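Local coordinates for protein glutathione S-transferase 1 (Ascaris suum, PDB 4Q5F) that conjugates reduced glutathione to a wide range of exogenous and endogenous hydrophobic electrophiles and can also act as a glutathione peroxidase, at residues Glu71-Ser76 and Tyr80-Arg85; Asp101-Gln106 and Leu170-Ser175; Gly29-Phe34 and Lys207-Glu212. All blocks are in the same frame, centred on the assembly; numbering follows the deposited sequence.

Interaction 1 (Glu71-Ser76 and Tyr80-Arg85). With GSH (glutathione), chain E.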
loop_
_atom_site.group_PDB
_atom_site.type_symbol
_atom_site.label_atom_id
_atom_site.label_comp_id
_atom_site.label_asym_id
_atom_site.label_seq_id
_atom_site.Cartn_x
_atom_site.Cartn_y
_atom_site.Cartn_z
ATOM N N GLU B 71 -5.033 -22.149 -0.650
ATOM C CA GLU B 71 -5.407 -20.944 0.087
ATOM C C GLU B 71 -5.243 -19.687 -0.763
ATOM O O GLU B 71 -4.240 -19.516 -1.456
ATOM C CB GLU B 71 -4.604 -20.808 1.380
ATOM C CG GLU B 71 -5.071 -19.637 2.239
ATOM C CD GLU B 71 -4.427 -19.601 3.612
ATOM O OE1 GLU B 71 -3.868 -20.633 4.043
ATOM O OE2 GLU B 71 -4.484 -18.534 4.260
ATOM N N VAL B 72 -6.232 -18.804 -0.677
ATOM C CA VAL B 72 -6.311 -17.626 -1.533
ATOM C C VAL B 72 -5.810 -16.370 -0.823
ATOM O O VAL B 72 -6.139 -16.125 0.339
ATOM C CB VAL B 72 -7.766 -17.401 -1.997
ATOM C CG1 VAL B 72 -7.893 -16.130 -2.832
ATOM C CG2 VAL B 72 -8.257 -18.605 -2.787
ATOM N N LEU B 73 -5.014 -15.583 -1.542
ATOM C CA LEU B 73 -4.510 -14.304 -1.049
ATOM C C LEU B 73 -4.736 -13.232 -2.111
ATOM O O LEU B 73 -4.296 -13.380 -3.253
ATOM C CB LEU B 73 -3.018 -14.409 -0.723
ATOM C CG LEU B 73 -2.305 -13.113 -0.319
ATOM C CD1 LEU B 73 -2.750 -12.639 1.058
ATOM C CD2 LEU B 73 -0.799 -13.310 -0.364
ATOM N N ALA B 74 -5.419 -12.155 -1.729
ATOM C CA ALA B 74 -5.717 -11.059 -2.648
ATOM C C ALA B 74 -4.768 -9.887 -2.416
ATOM O O ALA B 74 -3.904 -9.947 -1.540
ATOM C CB ALA B 74 -7.162 -10.614 -2.485
ATOM N N GLN B 75 -4.940 -8.830 -3.211
ATOM C CA GLN B 75 -4.143 -7.602 -3.117
ATOM C C GLN B 75 -2.692 -7.797 -3.570
ATOM O O GLN B 75 -1.899 -8.476 -2.916
ATOM C CB GLN B 75 -4.219 -6.993 -1.712
ATOM C CG GLN B 75 -5.596 -6.430 -1.375
ATOM C CD GLN B 75 -5.868 -5.101 -2.057
ATOM O OE1 GLN B 75 -4.987 -4.529 -2.698
ATOM N NE2 GLN B 75 -7.092 -4.604 -1.921
ATOM N N SER B 76 -2.370 -7.172 -4.700
ATOM C CA SER B 76 -1.085 -7.332 -5.382
ATOM C C SER B 76 0.144 -7.111 -4.495
ATOM O O SER B 76 1.069 -7.925 -4.494
ATOM C CB SER B 76 -1.021 -6.377 -6.576
ATOM O OG SER B 76 -1.166 -5.031 -6.156
ATOM N N TYR B 80 3.158 -9.552 -3.769
ATOM C CA TYR B 80 4.563 -9.276 -4.048
ATOM C C TYR B 80 5.418 -9.589 -2.825
ATOM O O TYR B 80 6.431 -10.280 -2.919
ATOM C CB TYR B 80 4.775 -7.806 -4.415
ATOM C CG TYR B 80 3.964 -7.288 -5.583
ATOM C CD1 TYR B 80 3.482 -8.142 -6.566
ATOM C CD2 TYR B 80 3.694 -5.929 -5.707
ATOM C CE1 TYR B 80 2.746 -7.657 -7.634
ATOM C CE2 TYR B 80 2.960 -5.439 -6.766
ATOM C CZ TYR B 80 2.491 -6.305 -7.727
ATOM O OH TYR B 80 1.761 -5.814 -8.782
ATOM N N ARG B 81 4.996 -9.065 -1.679
ATOM C CA ARG B 81 5.759 -9.184 -0.445
ATOM C C ARG B 81 5.834 -10.633 0.019
ATOM O O ARG B 81 6.881 -11.096 0.479
ATOM C CB ARG B 81 5.128 -8.319 0.649
ATOM C CG ARG B 81 5.937 -8.270 1.940
ATOM C CD ARG B 81 5.380 -7.252 2.928
ATOM N NE ARG B 81 5.199 -5.934 2.317
ATOM C CZ ARG B 81 4.037 -5.439 1.891
ATOM N NH1 ARG B 81 2.910 -6.134 2.009
ATOM N NH2 ARG B 81 3.999 -4.231 1.347
ATOM N N TYR B 82 4.719 -11.345 -0.099
ATOM C CA TYR B 82 4.670 -12.741 0.311
ATOM C C TYR B 82 5.644 -13.570 -0.520
ATOM O O TYR B 82 6.431 -14.345 0.021
ATOM C CB TYR B 82 3.254 -13.301 0.170
ATOM C CG TYR B 82 3.166 -14.773 0.493
ATOM C CD1 TYR B 82 3.119 -15.212 1.810
ATOM C CD2 TYR B 82 3.140 -15.725 -0.516
ATOM C CE1 TYR B 82 3.044 -16.560 2.111
ATOM C CE2 TYR B 82 3.066 -17.074 -0.225
ATOM C CZ TYR B 82 3.018 -17.485 1.090
ATOM O OH TYR B 82 2.944 -18.825 1.388
ATOM N N LEU B 83 5.586 -13.398 -1.835
ATOM C CA LEU B 83 6.503 -14.082 -2.737
ATOM C C LEU B 83 7.943 -13.665 -2.470
ATOM O O LEU B 83 8.848 -14.498 -2.453
ATOM C CB LEU B 83 6.141 -13.774 -4.192
ATOM C CG LEU B 83 5.103 -14.684 -4.850
ATOM C CD1 LEU B 83 3.974 -15.027 -3.902
ATOM C CD2 LEU B 83 4.548 -14.030 -6.107
ATOM N N GLY B 84 8.145 -12.368 -2.270
ATOM C CA GLY B 84 9.471 -11.828 -2.045
ATOM C C GLY B 84 10.151 -12.448 -0.842
ATOM O O GLY B 84 11.318 -12.834 -0.910
ATOM N N ARG B 85 9.416 -12.542 0.260
ATOM C CA ARG B 85 9.950 -13.105 1.493
ATOM C C ARG B 85 10.186 -14.605 1.362
ATOM O O ARG B 85 11.177 -15.129 1.869
ATOM C CB ARG B 85 9.001 -12.810 2.654
ATOM C CG ARG B 85 9.065 -11.367 3.112
ATOM C CD ARG B 85 7.823 -10.931 3.866
ATOM N NE ARG B 85 7.749 -11.513 5.203
ATOM C CZ ARG B 85 7.194 -10.916 6.256
ATOM N NH1 ARG B 85 6.660 -9.704 6.145
ATOM N NH2 ARG B 85 7.175 -11.531 7.432
HETATM N N1 GSH E . -5.704 -2.805 -4.744
HETATM C CA1 GSH E . -5.844 -3.908 -5.625
HETATM C C1 GSH E . -4.511 -4.606 -5.773
HETATM O O11 GSH E . -4.463 -5.839 -6.019
HETATM O O12 GSH E . -3.441 -3.955 -5.651
HETATM C CB1 GSH E . -6.319 -3.416 -6.982
HETATM C CG1 GSH E . -6.695 -4.612 -7.867
HETATM C CD1 GSH E . -7.454 -4.163 -9.124
HETATM O OE1 GSH E . -7.823 -3.014 -9.229
HETATM N N2 GSH E . -7.721 -5.121 -10.171
HETATM C CA2 GSH E . -8.430 -4.765 -11.363
HETATM C C2 GSH E . -9.669 -5.639 -11.486
HETATM O O2 GSH E . -9.724 -6.702 -10.889
HETATM C CB2 GSH E . -7.570 -5.007 -12.574
HETATM S SG2 GSH E . -6.094 -4.047 -12.467
HETATM N N3 GSH E . -10.767 -5.216 -12.327
HETATM C CA3 GSH E . -11.947 -6.030 -12.459
HETATM C C3 GSH E . -13.005 -5.581 -11.454
HETATM O O31 GSH E . -12.697 -4.781 -10.534
HETATM O O32 GSH E . -14.182 -6.014 -11.550
#

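Interaction 2 (Asp101-Gln106 and Leu170-Ser175)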
loop_
_atom_site.group_PDB
_atom_site.type_symbol
_atom_site.label_atom_id
_atom_site.label_comp_id
_atom_site.label_asym_id
_atom_site.label_seq_id
_atom_site.Cartn_x
_atom_site.Cartn_y
_atom_site.Cartn_z
ATOM N N ASP B 101 9.662 -2.085 1.600
ATOM C CA ASP B 101 8.255 -1.709 1.675
ATOM C C ASP B 101 8.095 -0.208 1.475
ATOM O O ASP B 101 7.160 0.247 0.813
ATOM C CB ASP B 101 7.662 -2.097 3.031
ATOM C CG ASP B 101 7.502 -3.593 3.199
ATOM O OD1 ASP B 101 7.683 -4.333 2.208
ATOM O OD2 ASP B 101 7.180 -4.025 4.325
ATOM N N SER B 102 9.018 0.555 2.051
ATOM C CA SER B 102 8.926 2.007 2.052
ATOM C C SER B 102 9.013 2.573 0.640
ATOM O O SER B 102 8.179 3.382 0.238
ATOM C CB SER B 102 10.032 2.607 2.922
ATOM O OG SER B 102 9.827 3.996 3.119
ATOM N N ILE B 103 10.015 2.146 -0.120
ATOM C CA ILE B 103 10.214 2.692 -1.456
ATOM C C ILE B 103 9.086 2.281 -2.402
ATOM O O ILE B 103 8.722 3.036 -3.301
ATOM C CB ILE B 103 11.584 2.281 -2.053
ATOM C CG1 ILE B 103 11.819 2.969 -3.404
ATOM C CG2 ILE B 103 11.682 0.771 -2.205
ATOM C CD1 ILE B 103 11.865 4.488 -3.335
ATOM N N PHE B 104 8.529 1.091 -2.199
ATOM C CA PHE B 104 7.440 0.635 -3.053
ATOM C C PHE B 104 6.148 1.391 -2.754
ATOM O O PHE B 104 5.357 1.651 -3.659
ATOM C CB PHE B 104 7.205 -0.870 -2.921
ATOM C CG PHE B 104 6.177 -1.396 -3.881
ATOM C CD1 PHE B 104 6.489 -1.561 -5.220
ATOM C CD2 PHE B 104 4.898 -1.707 -3.453
ATOM C CE1 PHE B 104 5.546 -2.036 -6.114
ATOM C CE2 PHE B 104 3.951 -2.184 -4.343
ATOM C CZ PHE B 104 4.276 -2.348 -5.673
ATOM N N ASP B 105 5.939 1.741 -1.488
ATOM C CA ASP B 105 4.780 2.542 -1.106
ATOM C C ASP B 105 4.851 3.929 -1.741
ATOM O O ASP B 105 3.827 4.504 -2.113
ATOM C CB ASP B 105 4.685 2.679 0.416
ATOM C CG ASP B 105 4.020 1.482 1.077
ATOM O OD1 ASP B 105 3.542 0.577 0.360
ATOM O OD2 ASP B 105 3.965 1.454 2.325
ATOM N N GLN B 106 6.058 4.472 -1.857
ATOM C CA GLN B 106 6.236 5.769 -2.498
ATOM C C GLN B 106 5.966 5.636 -3.992
ATOM O O GLN B 106 5.363 6.516 -4.609
ATOM C CB GLN B 106 7.646 6.315 -2.265
ATOM C CG GLN B 106 7.870 7.708 -2.842
ATOM C CD GLN B 106 6.939 8.747 -2.242
ATOM O OE1 GLN B 106 6.502 8.618 -1.099
ATOM N NE2 GLN B 106 6.627 9.782 -3.014
ATOM N N LEU B 170 11.906 -5.308 -9.005
ATOM C CA LEU B 170 11.315 -5.985 -10.153
ATOM C C LEU B 170 10.020 -5.318 -10.614
ATOM O O LEU B 170 9.809 -5.109 -11.809
ATOM C CB LEU B 170 11.043 -7.453 -9.813
ATOM C CG LEU B 170 12.260 -8.288 -9.402
ATOM C CD1 LEU B 170 11.828 -9.678 -8.963
ATOM C CD2 LEU B 170 13.268 -8.376 -10.538
ATOM N N VAL B 171 9.153 -4.988 -9.662
ATOM C CA VAL B 171 7.847 -4.422 -9.983
ATOM C C VAL B 171 7.963 -2.970 -10.435
ATOM O O VAL B 171 7.311 -2.557 -11.394
ATOM C CB VAL B 171 6.888 -4.504 -8.775
ATOM C CG1 VAL B 171 5.533 -3.884 -9.109
ATOM C CG2 VAL B 171 6.710 -5.951 -8.342
ATOM N N ILE B 172 8.788 -2.199 -9.731
ATOM C CA ILE B 172 8.957 -0.782 -10.030
ATOM C C ILE B 172 9.487 -0.578 -11.446
ATOM O O ILE B 172 8.889 0.147 -12.240
ATOM C CB ILE B 172 9.905 -0.105 -9.008
ATOM C CG1 ILE B 172 9.198 0.042 -7.660
ATOM C CG2 ILE B 172 10.363 1.274 -9.496
ATOM C CD1 ILE B 172 10.110 0.439 -6.515
ATOM N N THR B 173 10.606 -1.222 -11.756
ATOM C CA THR B 173 11.269 -1.030 -13.039
ATOM C C THR B 173 10.408 -1.478 -14.219
ATOM O O THR B 173 10.459 -0.877 -15.292
ATOM C CB THR B 173 12.609 -1.778 -13.090
ATOM O OG1 THR B 173 12.401 -3.160 -12.775
ATOM C CG2 THR B 173 13.589 -1.171 -12.100
ATOM N N ASP B 174 9.619 -2.529 -14.027
ATOM C CA ASP B 174 8.741 -3.010 -15.088
ATOM C C ASP B 174 7.651 -1.986 -15.370
ATOM O O ASP B 174 7.349 -1.688 -16.526
ATOM C CB ASP B 174 8.106 -4.348 -14.713
ATOM C CG ASP B 174 7.243 -4.914 -15.825
ATOM O OD1 ASP B 174 7.808 -5.404 -16.827
ATOM O OD2 ASP B 174 6.002 -4.873 -15.696
ATOM N N SER B 175 7.064 -1.450 -14.304
ATOM C CA SER B 175 5.985 -0.477 -14.428
ATOM C C SER B 175 6.495 0.816 -15.060
ATOM O O SER B 175 5.870 1.355 -15.972
ATOM C CB SER B 175 5.368 -0.184 -13.061
ATOM O OG SER B 175 5.056 -1.383 -12.378
#

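Interaction 3 (Gly29-Phe34 and Lys207-Glu212)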
loop_
_atom_site.group_PDB
_atom_site.type_symbol
_atom_site.label_atom_id
_atom_site.label_comp_id
_atom_site.label_asym_id
_atom_site.label_seq_id
_atom_site.Cartn_x
_atom_site.Cartn_y
_atom_site.Cartn_z
ATOM N N GLY B 29 3.798 -8.121 -11.757
ATOM C CA GLY B 29 4.698 -8.028 -10.624
ATOM C C GLY B 29 4.994 -9.395 -10.040
ATOM O O GLY B 29 6.153 -9.760 -9.852
ATOM N N ALA B 30 3.939 -10.158 -9.770
ATOM C CA ALA B 30 4.080 -11.509 -9.240
ATOM C C ALA B 30 4.838 -12.411 -10.212
ATOM O O ALA B 30 5.738 -13.146 -9.809
ATOM C CB ALA B 30 2.712 -12.096 -8.937
ATOM N N ARG B 31 4.466 -12.355 -11.489
ATOM C CA ARG B 31 5.118 -13.157 -12.522
ATOM C C ARG B 31 6.620 -12.914 -12.525
ATOM O O ARG B 31 7.410 -13.858 -12.542
ATOM C CB ARG B 31 4.551 -12.820 -13.902
ATOM C CG ARG B 31 3.078 -13.143 -14.079
ATOM C CD ARG B 31 2.578 -12.669 -15.432
ATOM N NE ARG B 31 1.144 -12.909 -15.603
ATOM C CZ ARG B 31 0.260 -12.008 -16.028
ATOM N NH1 ARG B 31 0.631 -10.772 -16.341
ATOM N NH2 ARG B 31 -1.016 -12.349 -16.142
ATOM N N LEU B 32 7.002 -11.642 -12.512
ATOM C CA LEU B 32 8.406 -11.252 -12.507
ATOM C C LEU B 32 9.136 -11.831 -11.299
ATOM O O LEU B 32 10.289 -12.248 -11.396
ATOM C CB LEU B 32 8.525 -9.729 -12.495
ATOM C CG LEU B 32 8.204 -9.034 -13.816
ATOM C CD1 LEU B 32 7.911 -7.562 -13.591
ATOM C CD2 LEU B 32 9.358 -9.203 -14.790
ATOM N N ILE B 33 8.456 -11.856 -10.160
ATOM C CA ILE B 33 9.055 -12.351 -8.928
ATOM C C ILE B 33 9.261 -13.867 -8.994
ATOM O O ILE B 33 10.261 -14.382 -8.498
ATOM C CB ILE B 33 8.207 -11.962 -7.697
ATOM C CG1 ILE B 33 8.182 -10.440 -7.542
ATOM C CG2 ILE B 33 8.779 -12.576 -6.423
ATOM C CD1 ILE B 33 7.092 -9.920 -6.627
ATOM N N PHE B 34 8.316 -14.579 -9.605
ATOM C CA PHE B 34 8.473 -16.015 -9.812
ATOM C C PHE B 34 9.671 -16.301 -10.711
ATOM O O PHE B 34 10.538 -17.107 -10.371
ATOM C CB PHE B 34 7.229 -16.624 -10.461
ATOM C CG PHE B 34 6.082 -16.826 -9.517
ATOM C CD1 PHE B 34 6.211 -17.651 -8.411
ATOM C CD2 PHE B 34 4.862 -16.217 -9.754
ATOM C CE1 PHE B 34 5.152 -17.846 -7.547
ATOM C CE2 PHE B 34 3.798 -16.409 -8.895
ATOM C CZ PHE B 34 3.942 -17.225 -7.790
ATOM N N LYS B 207 15.465 -10.948 -18.139
ATOM C CA LYS B 207 15.749 -10.739 -19.551
ATOM C C LYS B 207 15.092 -11.832 -20.381
ATOM O O LYS B 207 14.530 -11.571 -21.444
ATOM C CB LYS B 207 17.258 -10.743 -19.787
ATOM C CG LYS B 207 17.668 -10.245 -21.158
ATOM C CD LYS B 207 19.180 -10.243 -21.311
ATOM N N LYS B 208 15.168 -13.061 -19.882
ATOM C CA LYS B 208 14.546 -14.194 -20.546
ATOM C C LYS B 208 13.033 -14.020 -20.574
ATOM O O LYS B 208 12.412 -14.103 -21.633
ATOM C CB LYS B 208 14.911 -15.497 -19.830
ATOM N N TRP B 209 12.449 -13.762 -19.408
ATOM C CA TRP B 209 11.001 -13.640 -19.282
ATOM C C TRP B 209 10.421 -12.558 -20.190
ATOM O O TRP B 209 9.396 -12.766 -20.841
ATOM C CB TRP B 209 10.615 -13.347 -17.832
ATOM C CG TRP B 209 9.158 -13.056 -17.663
ATOM C CD1 TRP B 209 8.604 -11.971 -17.048
ATOM C CD2 TRP B 209 8.065 -13.853 -18.129
ATOM N NE1 TRP B 209 7.233 -12.048 -17.095
ATOM C CE2 TRP B 209 6.876 -13.196 -17.754
ATOM C CE3 TRP B 209 7.976 -15.063 -18.824
ATOM C CZ2 TRP B 209 5.616 -13.706 -18.051
ATOM C CZ3 TRP B 209 6.723 -15.568 -19.117
ATOM C CH2 TRP B 209 5.559 -14.892 -18.731
ATOM N N ILE B 210 11.077 -11.402 -20.225
ATOM C CA ILE B 210 10.607 -10.280 -21.033
ATOM C C ILE B 210 10.564 -10.654 -22.514
ATOM O O ILE B 210 9.703 -10.183 -23.258
ATOM C CB ILE B 210 11.487 -9.023 -20.811
ATOM C CG1 ILE B 210 11.211 -8.448 -19.415
ATOM C CG2 ILE B 210 11.228 -7.965 -21.895
ATOM C CD1 ILE B 210 11.937 -7.154 -19.094
ATOM N N ALA B 211 11.488 -11.513 -22.934
ATOM C CA ALA B 211 11.582 -11.920 -24.333
ATOM C C ALA B 211 10.443 -12.861 -24.732
ATOM O O ALA B 211 9.957 -12.812 -25.862
ATOM C CB ALA B 211 12.934 -12.579 -24.601
ATOM N N GLU B 212 10.013 -13.703 -23.795
ATOM C CA GLU B 212 9.064 -14.779 -24.084
ATOM C C GLU B 212 7.628 -14.409 -23.727
ATOM O O GLU B 212 6.685 -14.941 -24.313
ATOM C CB GLU B 212 9.442 -16.048 -23.310
ATOM C CG GLU B 212 10.910 -16.435 -23.403
ATOM C CD GLU B 212 11.279 -17.579 -22.476
ATOM O OE1 GLU B 212 10.402 -18.043 -21.716
ATOM O OE2 GLU B 212 12.452 -18.012 -22.506
#

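Interaction 1 (Glu71-Ser76 and Tyr80-Arg85)
Ser-76 and Tyr-80 meet through an i-to-i+4 helical bond: Tyr-80 N donates to Ser-76 O at 2.7 Å, with an N-H...O angle of 161°. The same oxygen lies over one face of the phenol ring, displaced toward its rim. Tyr-80 reaches this position because its CG stands beside its own backbone N (chi1 -56°), laying the ring along the first turn until Tyr-80 OH comes 3.6 Å from Ser-76 CB. The far end of the ring is fixed by a hydrogen bond from the hydroxyl group to Leu-26 O. Nearer the strand, the contact thins to one apolar touch, Leu-73 CD2 at 4.1 Å from Tyr-82 CB.

With its turn held in this way, Ser-76 offers two donors to one glutathione carboxylate: Ser-76 OG reaches O12 at 2.6 Å, and Ser-76 N reaches O11 at 2.8 Å. The amine of the same glutamyl unit, N1, donates to Gln-75 OE1 at 2.8 Å. Gln-75 NE2 is in turn bonded to Asp-109 of the second subunit, which also binds glutathione, so the site is completed across the dimer.

Gln-75 is the N-cap of helix 76-86, and the carboxylate faces that helix start, where the helix dipole probably adds to the attraction. This strand-to-helix turn gripping the gamma-glutamyl end is characteristic of the glutathione site in the thioredoxin-like domain of glutathione transferases.

Interaction 2 (Asp101-Gln106 and Leu170-Ser175)
Val-171 O is gripped twice from within its own helix, while the side chain of Val-171 faces Phe-104 across the contact. Ser-175 OG donates to Val-171 O at 2.7 Å and Ser-175 N donates to the same Val-171 O at 3.1 Å. The two donors come from opposite faces of the carbonyl plane, the hydroxyl tilted 30° from it, so the serine hydroxyl is satisfied inside helix 167-182.

Between the two segments the side-chain contacts are all apolar. Phe-104 presents the edge of its ring: CE1 lies 3.5 Å from Val-171 CG1, and CD1 lies 4.0 Å from Ile-172 CG1, both partners near the ring plane. With CG turned opposite the backbone N (chi1 -175°), the ring reaches across to residues 170-175 although its CB does not point there. Ile-172 runs past it the other way and ends with CD1 4.4 Å from Ile-103 CG1.

These helices belong to the all-helical C-terminal domain of the glutathione transferase fold. Their segment axes run in nearly the same direction, 25° apart, at a closest approach of 10.7 Å, a spacing bridged by the ring and the branched aliphatic chains. Trp-167 meets the Phe-104 ring edge-to-face, and Phe-107 packs on both Phe-104 and Ile-172. One turn before Phe-104, Asp-101 forms salt bridges with Arg-81 of its own chain and with Arg-81 of the second subunit.

Interaction 3 (Gly29-Phe34 and Lys207-Glu212)
An apolar helix-helix contact centred on one tryptophan joins the two domains here: Trp-209, from helix 204-212 near the C terminus, lies against helix 27-37 of the N-terminal domain. The CA atoms come closest at Leu-32 and Trp-209, 7.6 Å apart, and no hydrogen bond crosses directly between the two segments. Of the 152 Å² buried in all, Trp-209 supplies 66 Å², more than any other residue.

The indole meets its two neighbours differently. Leu-32 CD2 approaches the pyrrole edge in the ring plane, 3.7 Å from Trp-209 CD1, and the two side chains cross at about a right angle. Arg-31 uses its aliphatic shaft: CD makes the contact, 4.1 Å from Trp-209 CZ2, and the guanidinium, its plane turned 47° from the indole, lies farther from the ring. The arginine chain is extended from CG to NE (chi2 175°), which carries the guanidinium away from the ring beyond CD.

Such an interface, between the thioredoxin-like domain and the helical domain, is a feature of the cytosolic glutathione transferase fold. The polar ends of Arg-31 and Trp-209 meet at Glu-28, whose OE1 forms a salt bridge with Arg-31 NH1 and whose OE2 accepts from Trp-209 NE1, bridging both side chains of the contact. Arg-31 NE pairs further with Asp-43, and its NH1 and NH2 donate to Ile-23 O and Phe-21 O, so the buried guanidinium is held by several acceptors that fix its rotation. Beside it, Arg-31 packs on Tyr-20, a residue of the glutathione pocket, and the His-35 ring stacks on the indole of Trp-209.

How the interactions relate
From the N terminus, the first of the contact segments lies on helix 27-37, and its partner lies 173 residues later in the last helix, so interaction 3 closes a loop over most of the chain. Interactions 1 and 2 both nest inside it, one after the other without crossing: the first is a local turn in the N-terminal domain, the second a 64-residue closure in the helical domain. They adjoin through Tyr-80 CE2, 3.5 Å from Phe-104 CZ, and through the salt bridge from Arg-81 NE to Asp-101 OD1. Ile-33 packs against Leu-83 and Leu-170, placing helix 27-37 against helices 76-86 and 167-182 and tying the domains together.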